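Local coordinates for protein ribonucleoside-diphosphate reductase, alpha chain (Actinobacillus ureae ATCC 25976, PDB 6DQX) that is the catalytic alpha subunit of a class Id ribonucleotide reductase and probably reduces ribonucleoside diphosphates to deoxyribonucleotides, at residues 135-140 / 184-189; 211-216 / 247-252; 505-510 / 543-548. All coordinates share one frame; numbering follows the deposited sequence.

Contact 1 of 3, residues 135-140 / 184-189. With EDO (1,2-ethanediol), chain G.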
loop_
_atom_site.group_PDB
_atom_site.type_symbol
_atom_site.label_atom_id
_atom_site.label_comp_id
_atom_site.label_asym_id
_atom_site.label_seq_id
_atom_site.Cartn_x
_atom_site.Cartn_y
_atom_site.Cartn_z
ATOM N N SER A 135 4.634 6.226 12.286
ATOM C CA SER A 135 6.029 5.876 12.142
ATOM C C SER A 135 6.184 4.378 12.186
ATOM O O SER A 135 5.323 3.653 12.733
ATOM C CB SER A 135 6.862 6.527 13.280
ATOM O OG SER A 135 6.402 6.046 14.536
ATOM N N ALA A 136 7.317 3.907 11.691
ATOM C CA ALA A 136 7.618 2.494 11.751
ATOM C C ALA A 136 9.084 2.137 11.735
ATOM O O ALA A 136 9.945 2.871 11.194
ATOM C CB ALA A 136 6.861 1.744 10.624
ATOM N N TYR A 137 9.379 0.989 12.313
ATOM C CA TYR A 137 10.740 0.453 12.345
ATOM C C TYR A 137 10.942 -0.577 11.226
ATOM O O TYR A 137 10.241 -1.583 11.196
ATOM C CB TYR A 137 11.029 -0.206 13.681
ATOM C CG TYR A 137 12.397 -0.838 13.797
ATOM C CD1 TYR A 137 13.561 -0.063 13.715
ATOM C CD2 TYR A 137 12.542 -2.197 13.981
ATOM C CE1 TYR A 137 14.826 -0.646 13.837
ATOM C CE2 TYR A 137 13.803 -2.799 14.083
ATOM C CZ TYR A 137 14.940 -2.006 14.011
ATOM O OH TYR A 137 16.192 -2.569 14.134
ATOM N N PHE A 138 11.956 -0.328 10.399
ATOM C CA PHE A 138 12.304 -1.143 9.199
ATOM C C PHE A 138 13.500 -2.058 9.393
ATOM O O PHE A 138 13.819 -2.877 8.505
ATOM C CB PHE A 138 12.575 -0.209 8.010
ATOM C CG PHE A 138 11.350 0.416 7.442
ATOM C CD1 PHE A 138 10.702 1.445 8.106
ATOM C CD2 PHE A 138 10.821 -0.018 6.223
ATOM C CE1 PHE A 138 9.576 2.041 7.596
ATOM C CE2 PHE A 138 9.700 0.583 5.717
ATOM C CZ PHE A 138 9.058 1.607 6.388
ATOM N N GLY A 139 14.178 -1.954 10.535
ATOM C CA GLY A 139 15.479 -2.581 10.706
ATOM C C GLY A 139 15.555 -4.092 10.800
ATOM O O GLY A 139 16.648 -4.661 10.707
ATOM N N ASP A 140 14.425 -4.760 11.018
ATOM C CA ASP A 140 14.408 -6.220 11.011
ATOM C C ASP A 140 14.005 -6.807 9.654
ATOM O O ASP A 140 13.981 -8.027 9.507
ATOM C CB ASP A 140 13.545 -6.763 12.160
ATOM C CG ASP A 140 14.277 -6.730 13.512
ATOM O OD1 ASP A 140 15.510 -6.597 13.548
ATOM O OD2 ASP A 140 13.605 -6.883 14.543
ATOM N N TYR A 184 12.284 4.323 10.462
ATOM C CA TYR A 184 13.572 4.183 11.157
ATOM C C TYR A 184 14.366 2.953 10.701
ATOM O O TYR A 184 13.824 1.848 10.633
ATOM C CB TYR A 184 13.336 4.110 12.659
ATOM C CG TYR A 184 12.953 5.444 13.276
ATOM C CD1 TYR A 184 11.664 5.944 13.175
ATOM C CD2 TYR A 184 13.886 6.186 13.982
ATOM C CE1 TYR A 184 11.315 7.156 13.755
ATOM C CE2 TYR A 184 13.548 7.394 14.571
ATOM C CZ TYR A 184 12.273 7.865 14.463
ATOM O OH TYR A 184 11.939 9.047 15.049
ATOM N N ILE A 185 15.663 3.158 10.467
ATOM C CA ILE A 185 16.589 2.115 10.009
ATOM C C ILE A 185 17.875 2.185 10.853
ATOM O O ILE A 185 18.338 3.283 11.193
ATOM C CB ILE A 185 16.851 2.308 8.478
ATOM C CG1 ILE A 185 17.539 1.097 7.855
ATOM C CG2 ILE A 185 17.623 3.586 8.181
ATOM C CD1 ILE A 185 16.633 -0.097 7.716
ATOM N N ASP A 186 18.462 1.039 11.183
ATOM C CA ASP A 186 19.716 1.025 11.956
ATOM C C ASP A 186 20.891 1.417 11.048
ATOM O O ASP A 186 20.901 1.067 9.853
ATOM C CB ASP A 186 19.940 -0.320 12.573
ATOM C CG ASP A 186 18.761 -0.754 13.439
ATOM O OD1 ASP A 186 18.726 -0.439 14.659
ATOM O OD2 ASP A 186 17.837 -1.357 12.861
ATOM N N ILE A 187 21.853 2.161 11.604
ATOM C CA ILE A 187 23.025 2.619 10.822
ATOM C C ILE A 187 23.880 1.445 10.329
ATOM O O ILE A 187 24.579 1.590 9.316
ATOM C CB ILE A 187 23.887 3.638 11.619
ATOM C CG1 ILE A 187 24.798 4.445 10.660
ATOM C CG2 ILE A 187 24.627 2.961 12.752
ATOM C CD1 ILE A 187 25.405 5.682 11.273
ATOM N N GLU A 188 23.790 0.296 11.020
ATOM C CA GLU A 188 24.527 -0.932 10.658
ATOM C C GLU A 188 23.792 -1.828 9.642
ATOM O O GLU A 188 24.316 -2.860 9.266
ATOM C CB GLU A 188 24.963 -1.749 11.874
ATOM C CG GLU A 188 23.874 -2.511 12.635
ATOM C CD GLU A 188 23.170 -1.680 13.708
ATOM O OE1 GLU A 188 23.232 -0.430 13.659
ATOM O OE2 GLU A 188 22.518 -2.286 14.591
ATOM N N HIS A 189 22.613 -1.406 9.201
ATOM C CA HIS A 189 21.750 -2.224 8.342
ATOM C C HIS A 189 22.361 -2.300 6.959
ATOM O O HIS A 189 22.950 -1.322 6.481
ATOM C CB HIS A 189 20.342 -1.609 8.220
ATOM C CG HIS A 189 19.315 -2.556 7.670
ATOM N ND1 HIS A 189 19.066 -2.702 6.316
ATOM C CD2 HIS A 189 18.464 -3.406 8.301
ATOM C CE1 HIS A 189 18.116 -3.603 6.142
ATOM N NE2 HIS A 189 17.727 -4.046 7.326
HETATM C C1 EDO G . 28.634 -0.440 9.176
HETATM O O1 EDO G . 28.657 -1.183 10.396
HETATM C C2 EDO G . 27.164 -0.207 8.859
HETATM O O2 EDO G . 26.748 0.356 7.602
HETATM O O HOH W 1 19.284 -3.807 11.816
#
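D186 OD2 accepts two hydrogen bonds. One comes from Y137 OH. Its modelled length of 2.4 Å is very short, so the exact value is doubtful. The other comes from water 1, which also donates to G139 O and so ties this carboxylate to the loop after strand 134-137. The Y137 ring and the D186 carboxylate stand nearly perpendicular, 85° apart. Y137 gets there with CG anti to the backbone N (chi1 178°), which carries the hydroxyl across to the neighbouring strand. The other oxygen, D186 OD1, has a salt bridge to K251, and a bound magnesium ion lies about 4 Å from the Y137 side chain.

The backbones are joined by Y184 N to A136 O at 2.8 Å and by F138 N to Y184 O at 2.9 Å, both fairly straight. Beyond them, H189 CD2 lies 3.3 Å from G139 O, at the ring edge, while H189 NE2 is hydrogen-bonded to I141 O. I185 CD1 packs against F138 CB at 4.1 Å and sits over one face of the H189 ring, toward its rim. Helix 156-170 lies between the two parallel strands in the chain, and the three make a beta-alpha-beta unit of the alpha/beta barrel typical of ribonucleotide reductases.

Contact 2 of 3, residues 211-216 / 247-252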
loop_
_atom_site.group_PDB
_atom_site.type_symbol
_atom_site.label_atom_id
_atom_site.label_comp_id
_atom_site.label_asym_id
_atom_site.label_seq_id
_atom_site.Cartn_x
_atom_site.Cartn_y
_atom_site.Cartn_z
ATOM N N GLY A 211 14.613 8.385 10.217
ATOM C CA GLY A 211 15.572 8.426 11.283
ATOM C C GLY A 211 16.512 7.256 11.201
ATOM O O GLY A 211 16.166 6.182 10.679
ATOM N N VAL A 212 17.704 7.455 11.744
ATOM C CA VAL A 212 18.736 6.441 11.772
ATOM C C VAL A 212 19.060 6.058 13.208
ATOM O O VAL A 212 19.341 6.930 14.062
ATOM C CB VAL A 212 19.994 6.910 11.023
ATOM C CG1 VAL A 212 21.113 5.891 11.196
ATOM C CG2 VAL A 212 19.666 7.098 9.540
ATOM N N CYS A 213 18.999 4.768 13.478
ATOM C CA CYS A 213 19.283 4.244 14.808
ATOM C C CYS A 213 20.759 3.926 14.963
ATOM O O CYS A 213 21.299 3.077 14.263
ATOM C CB CYS A 213 18.402 3.029 15.125
ATOM S SG CYS A 213 16.706 3.219 14.561
ATOM N N VAL A 214 21.411 4.625 15.892
ATOM C CA VAL A 214 22.863 4.605 16.031
ATOM C C VAL A 214 23.252 4.151 17.425
ATOM O O VAL A 214 22.893 4.828 18.412
ATOM C CB VAL A 214 23.441 6.032 15.827
ATOM C CG1 VAL A 214 24.963 6.009 15.935
ATOM C CG2 VAL A 214 22.992 6.607 14.503
ATOM N N GLY A 215 23.962 3.022 17.506
ATOM C CA GLY A 215 24.378 2.409 18.759
ATOM C C GLY A 215 25.676 2.973 19.328
ATOM O O GLY A 215 26.479 3.587 18.617
ATOM N N HIS A 216 25.878 2.735 20.618
ATOM C CA HIS A 216 27.073 3.178 21.329
ATOM C C HIS A 216 28.338 2.517 20.752
ATOM O O HIS A 216 29.268 3.216 20.360
ATOM C CB HIS A 216 26.937 2.844 22.829
ATOM C CG HIS A 216 28.156 3.171 23.642
ATOM N ND1 HIS A 216 28.497 4.459 23.991
ATOM C CD2 HIS A 216 29.110 2.368 24.177
ATOM C CE1 HIS A 216 29.611 4.438 24.706
ATOM N NE2 HIS A 216 30.003 3.182 24.831
ATOM N N TYR A 247 16.615 12.207 11.211
ATOM C CA TYR A 247 16.606 12.185 12.686
ATOM C C TYR A 247 17.637 11.186 13.215
ATOM O O TYR A 247 17.996 10.207 12.546
ATOM C CB TYR A 247 15.200 11.796 13.220
ATOM C CG TYR A 247 14.045 12.509 12.543
ATOM C CD1 TYR A 247 14.175 13.813 12.110
ATOM C CD2 TYR A 247 12.808 11.875 12.359
ATOM C CE1 TYR A 247 13.135 14.482 11.510
ATOM C CE2 TYR A 247 11.752 12.545 11.746
ATOM C CZ TYR A 247 11.933 13.843 11.319
ATOM O OH TYR A 247 10.913 14.559 10.699
ATOM N N LEU A 248 18.153 11.443 14.415
ATOM C CA LEU A 248 19.037 10.517 15.083
ATOM C C LEU A 248 18.311 9.875 16.252
ATOM O O LEU A 248 17.677 10.568 17.040
ATOM C CB LEU A 248 20.274 11.245 15.568
ATOM C CG LEU A 248 21.115 11.814 14.413
ATOM C CD1 LEU A 248 22.189 12.729 14.969
ATOM C CD2 LEU A 248 21.730 10.683 13.604
ATOM N N PHE A 249 18.405 8.552 16.340
ATOM C CA PHE A 249 17.839 7.788 17.463
ATOM C C PHE A 249 19.003 7.055 18.095
ATOM O O PHE A 249 19.577 6.116 17.512
ATOM C CB PHE A 249 16.726 6.870 16.966
ATOM C CG PHE A 249 16.152 5.967 18.018
ATOM C CD1 PHE A 249 15.348 6.467 19.026
ATOM C CD2 PHE A 249 16.397 4.609 17.990
ATOM C CE1 PHE A 249 14.807 5.617 19.990
ATOM C CE2 PHE A 249 15.865 3.758 18.945
ATOM C CZ PHE A 249 15.079 4.270 19.953
ATOM N N PHE A 250 19.425 7.529 19.269
ATOM C CA PHE A 250 20.510 6.872 20.007
ATOM C C PHE A 250 19.960 5.714 20.807
ATOM O O PHE A 250 19.590 5.836 21.963
ATOM C CB PHE A 250 21.246 7.890 20.879
ATOM C CG PHE A 250 21.931 8.946 20.083
ATOM C CD1 PHE A 250 22.899 8.584 19.151
ATOM C CD2 PHE A 250 21.604 10.287 20.226
ATOM C CE1 PHE A 250 23.537 9.557 18.394
ATOM C CE2 PHE A 250 22.244 11.260 19.462
ATOM C CZ PHE A 250 23.210 10.884 18.559
ATOM N N LYS A 251 19.936 4.555 20.153
ATOM C CA LYS A 251 19.132 3.436 20.611
ATOM C C LYS A 251 19.596 2.868 21.936
ATOM O O LYS A 251 18.792 2.352 22.724
ATOM C CB LYS A 251 19.062 2.345 19.523
ATOM C CG LYS A 251 20.408 1.799 19.050
ATOM C CD LYS A 251 20.186 0.758 17.954
ATOM C CE LYS A 251 21.443 0.495 17.154
ATOM N NZ LYS A 251 21.252 -0.658 16.215
ATOM N N ASP A 252 20.890 2.943 22.213
ATOM C CA ASP A 252 21.383 2.414 23.469
ATOM C C ASP A 252 21.045 3.357 24.651
ATOM O O ASP A 252 20.697 2.873 25.734
ATOM C CB ASP A 252 22.865 2.056 23.354
ATOM C CG ASP A 252 23.099 0.864 22.405
ATOM O OD1 ASP A 252 22.310 -0.125 22.419
ATOM O OD2 ASP A 252 24.076 0.921 21.635
HETATM O O HOH W 2 22.841 4.792 21.186
#
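Strands 209-213 and 247-249 are parallel neighbours in the ribonucleotide reductase barrel, and helices 216-223 and 227-243 lie between them in the chain. Three backbone bonds of 2.9 Å join the pair: V212 N to Y247 O, F249 N to V212 O, and V214 N to F249 O. A weak fourth bond runs from K251 N to V214 O. Water 2 donates to the same carbonyl and accepts from D252 N.

On one face of the sheet, C213 lies beside F249. Its CB is at the ring edge, in plane, and C213 SG is 3.7 Å from F249 CD2, in an oblique sulfur-aromatic contact. On the other side, V214 CB meets F250 CD1 at 4.2 Å. K251 starts from the hindered rotamer with CG between the backbone N and the carbonyl carbon (chi1 57°), then runs extended. Its CD touches C213 CB, and K251 CE passes 3.6 Å from G215 N. NZ makes a salt bridge to E188.

D252 OD2 takes H216 N at 2.8 Å through its anti lone pair, and G215 CA lies close to the same oxygen. H216 ND1 bonds to E543. G215 is the N-cap of helix 216-223, and the D252 carboxylate accepts the N-H of H216, the first residue of that helix. The negative charge there is probably favoured by the helix dipole.

Contact 3 of 3, residues 505-510 / 543-548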
loop_
_atom_site.group_PDB
_atom_site.type_symbol
_atom_site.label_atom_id
_atom_site.label_comp_id
_atom_site.label_asym_id
_atom_site.label_seq_id
_atom_site.Cartn_x
_atom_site.Cartn_y
_atom_site.Cartn_z
ATOM N N VAL A 505 21.837 24.030 24.463
ATOM C CA VAL A 505 20.608 23.308 24.121
ATOM C C VAL A 505 20.766 21.819 24.462
ATOM O O VAL A 505 19.940 21.233 25.153
ATOM C CB VAL A 505 20.248 23.522 22.628
ATOM C CG1 VAL A 505 19.176 22.545 22.169
ATOM C CG2 VAL A 505 19.792 24.958 22.410
ATOM N N ILE A 506 21.879 21.234 24.025
ATOM C CA ILE A 506 22.172 19.823 24.254
ATOM C C ILE A 506 22.382 19.517 25.733
ATOM O O ILE A 506 21.819 18.536 26.268
ATOM C CB ILE A 506 23.420 19.391 23.430
ATOM C CG1 ILE A 506 23.162 19.563 21.929
ATOM C CG2 ILE A 506 23.854 17.970 23.750
ATOM C CD1 ILE A 506 21.908 18.940 21.416
ATOM N N GLN A 507 23.168 20.368 26.396
ATOM C CA GLN A 507 23.415 20.177 27.825
ATOM C C GLN A 507 22.163 20.281 28.694
ATOM O O GLN A 507 21.961 19.428 29.571
ATOM C CB GLN A 507 24.518 21.114 28.319
ATOM C CG GLN A 507 25.861 20.690 27.778
ATOM C CD GLN A 507 26.998 21.623 28.141
ATOM O OE1 GLN A 507 26.788 22.769 28.556
ATOM N NE2 GLN A 507 28.208 21.149 27.919
ATOM N N GLN A 508 21.295 21.260 28.419
ATOM C CA GLN A 508 20.025 21.359 29.110
ATOM C C GLN A 508 19.127 20.152 28.877
ATOM O O GLN A 508 18.428 19.711 29.802
ATOM C CB GLN A 508 19.270 22.636 28.741
ATOM C CG GLN A 508 19.850 23.899 29.361
ATOM C CD GLN A 508 18.976 25.116 29.118
ATOM O OE1 GLN A 508 17.824 24.990 28.729
ATOM N NE2 GLN A 508 19.552 26.309 29.287
ATOM N N ALA A 509 19.129 19.638 27.643
ATOM C CA ALA A 509 18.360 18.425 27.336
ATOM C C ALA A 509 18.922 17.236 28.120
ATOM O O ALA A 509 18.165 16.455 28.723
ATOM C CB ALA A 509 18.330 18.154 25.813
ATOM N N ALA A 510 20.253 17.150 28.190
ATOM C CA ALA A 510 20.905 16.071 28.928
ATOM C C ALA A 510 20.577 16.149 30.407
ATOM O O ALA A 510 20.303 15.120 31.028
ATOM C CB ALA A 510 22.414 16.092 28.716
ATOM N N GLU A 543 25.223 12.086 22.156
ATOM C CA GLU A 543 25.192 10.679 22.528
ATOM C C GLU A 543 25.913 10.427 23.848
ATOM O O GLU A 543 25.422 9.666 24.687
ATOM C CB GLU A 543 25.810 9.772 21.445
ATOM C CG GLU A 543 25.684 8.278 21.787
ATOM C CD GLU A 543 26.894 7.661 22.483
ATOM O OE1 GLU A 543 26.776 6.513 22.966
ATOM O OE2 GLU A 543 27.960 8.302 22.569
ATOM N N GLU A 544 27.089 11.018 24.013
ATOM C CA GLU A 544 27.864 10.823 25.257
ATOM C C GLU A 544 27.103 11.278 26.505
ATOM O O GLU A 544 27.170 10.634 27.539
ATOM C CB GLU A 544 29.213 11.553 25.215
ATOM C CG GLU A 544 30.282 10.810 24.446
ATOM C CD GLU A 544 31.488 11.683 24.139
ATOM O OE1 GLU A 544 31.853 12.505 25.017
ATOM O OE2 GLU A 544 32.052 11.549 23.016
ATOM N N LEU A 545 26.371 12.371 26.380
ATOM C CA LEU A 545 25.600 12.912 27.507
ATOM C C LEU A 545 24.275 12.195 27.792
ATOM O O LEU A 545 23.627 12.506 28.766
ATOM C CB LEU A 545 25.391 14.401 27.323
ATOM C CG LEU A 545 26.659 15.258 27.415
ATOM C CD1 LEU A 545 26.335 16.726 27.267
ATOM C CD2 LEU A 545 27.405 15.009 28.733
ATOM N N GLY A 546 23.881 11.239 26.943
ATOM C CA GLY A 546 22.717 10.395 27.180
ATOM C C GLY A 546 21.444 10.794 26.454
ATOM O O GLY A 546 20.391 10.243 26.772
ATOM N N LEU A 547 21.512 11.748 25.511
ATOM C CA LEU A 547 20.324 12.138 24.725
ATOM C C LEU A 547 19.849 10.920 23.947
ATOM O O LEU A 547 20.668 10.118 23.470
ATOM C CB LEU A 547 20.585 13.285 23.744
ATOM C CG LEU A 547 20.339 14.684 24.289
ATOM C CD1 LEU A 547 21.287 14.935 25.425
ATOM C CD2 LEU A 547 20.474 15.753 23.222
ATOM N N LYS A 548 18.537 10.751 23.897
ATOM C CA LYS A 548 17.964 9.568 23.219
ATOM C C LYS A 548 17.696 9.846 21.736
ATOM O O LYS A 548 17.561 8.889 20.935
ATOM C CB LYS A 548 16.689 9.117 23.918
ATOM C CG LYS A 548 16.870 8.832 25.393
ATOM C CD LYS A 548 15.528 8.641 26.074
ATOM C CE LYS A 548 15.695 8.179 27.484
ATOM N NZ LYS A 548 14.420 7.994 28.229
HETATM O O HOH W 3 20.986 12.605 29.723
#
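Q507 meets L545 through its aliphatic chain and not through its flat amide. Q507 CG lies 4.0 Å from L545 CD1, and the two side chains pass each other at a slant. The extended chain carries the amide beyond this touch, where OE1 bonds to S570. No aromatic ring takes part.

A510 CB touches two leucines. It lies 3.7 Å from L545 CB and 3.7 Å from L547 CD1. The small methyl lets the helix come close to the turn that follows helix 532-544. L547 divides its two methyls. L547 CD1 lies against the helix backbone, 3.7 Å from I506 O. L547 CD2 reaches I506 CD1 at 3.9 Å and A509 CB at 4.1 Å. I506 and L547 cross at about a right angle. The chi1 of L547 is -91°, off a staggered value; both branches meet helix 502-513. I506 and L547 also pack on A542, so this apolar patch continues onto helix 532-544.

The turn is a Schellman motif. G546 has a positive phi of 99°, and its N bonds to E543 O. L545 and L547, on either side of G546 in sequence, both pack against the helix.

No direct hydrogen bond crosses between the segments. Water 3 bridges them by donating to A510 O at 2.9 Å and to L545 O at 2.8 Å. The contact therefore rests on van der Waals packing and apolar burial, with one water bridging two carbonyls.

Overall arrangement
Contacts 1 and 2 are buried and belong to the same sheet, since strands 181-186 and 209-213 are neighbours in it. I185 O probably bonds to C213 N, and a lysine of contact 2 salt-bridges to acids of contact 1. Contact 3 is only partly buried and joins a helix to the turn after another helix. It meets contact 2 through a probable backbone bond from F250 N to K548 O and a side-chain bond, but does not touch contact 1. The chemistry follows the place in the fold. The two strand pairs combine backbone bonds, a few charged or polar side chains and apolar packing, whereas apolar packing with one bridging water carries contact 3.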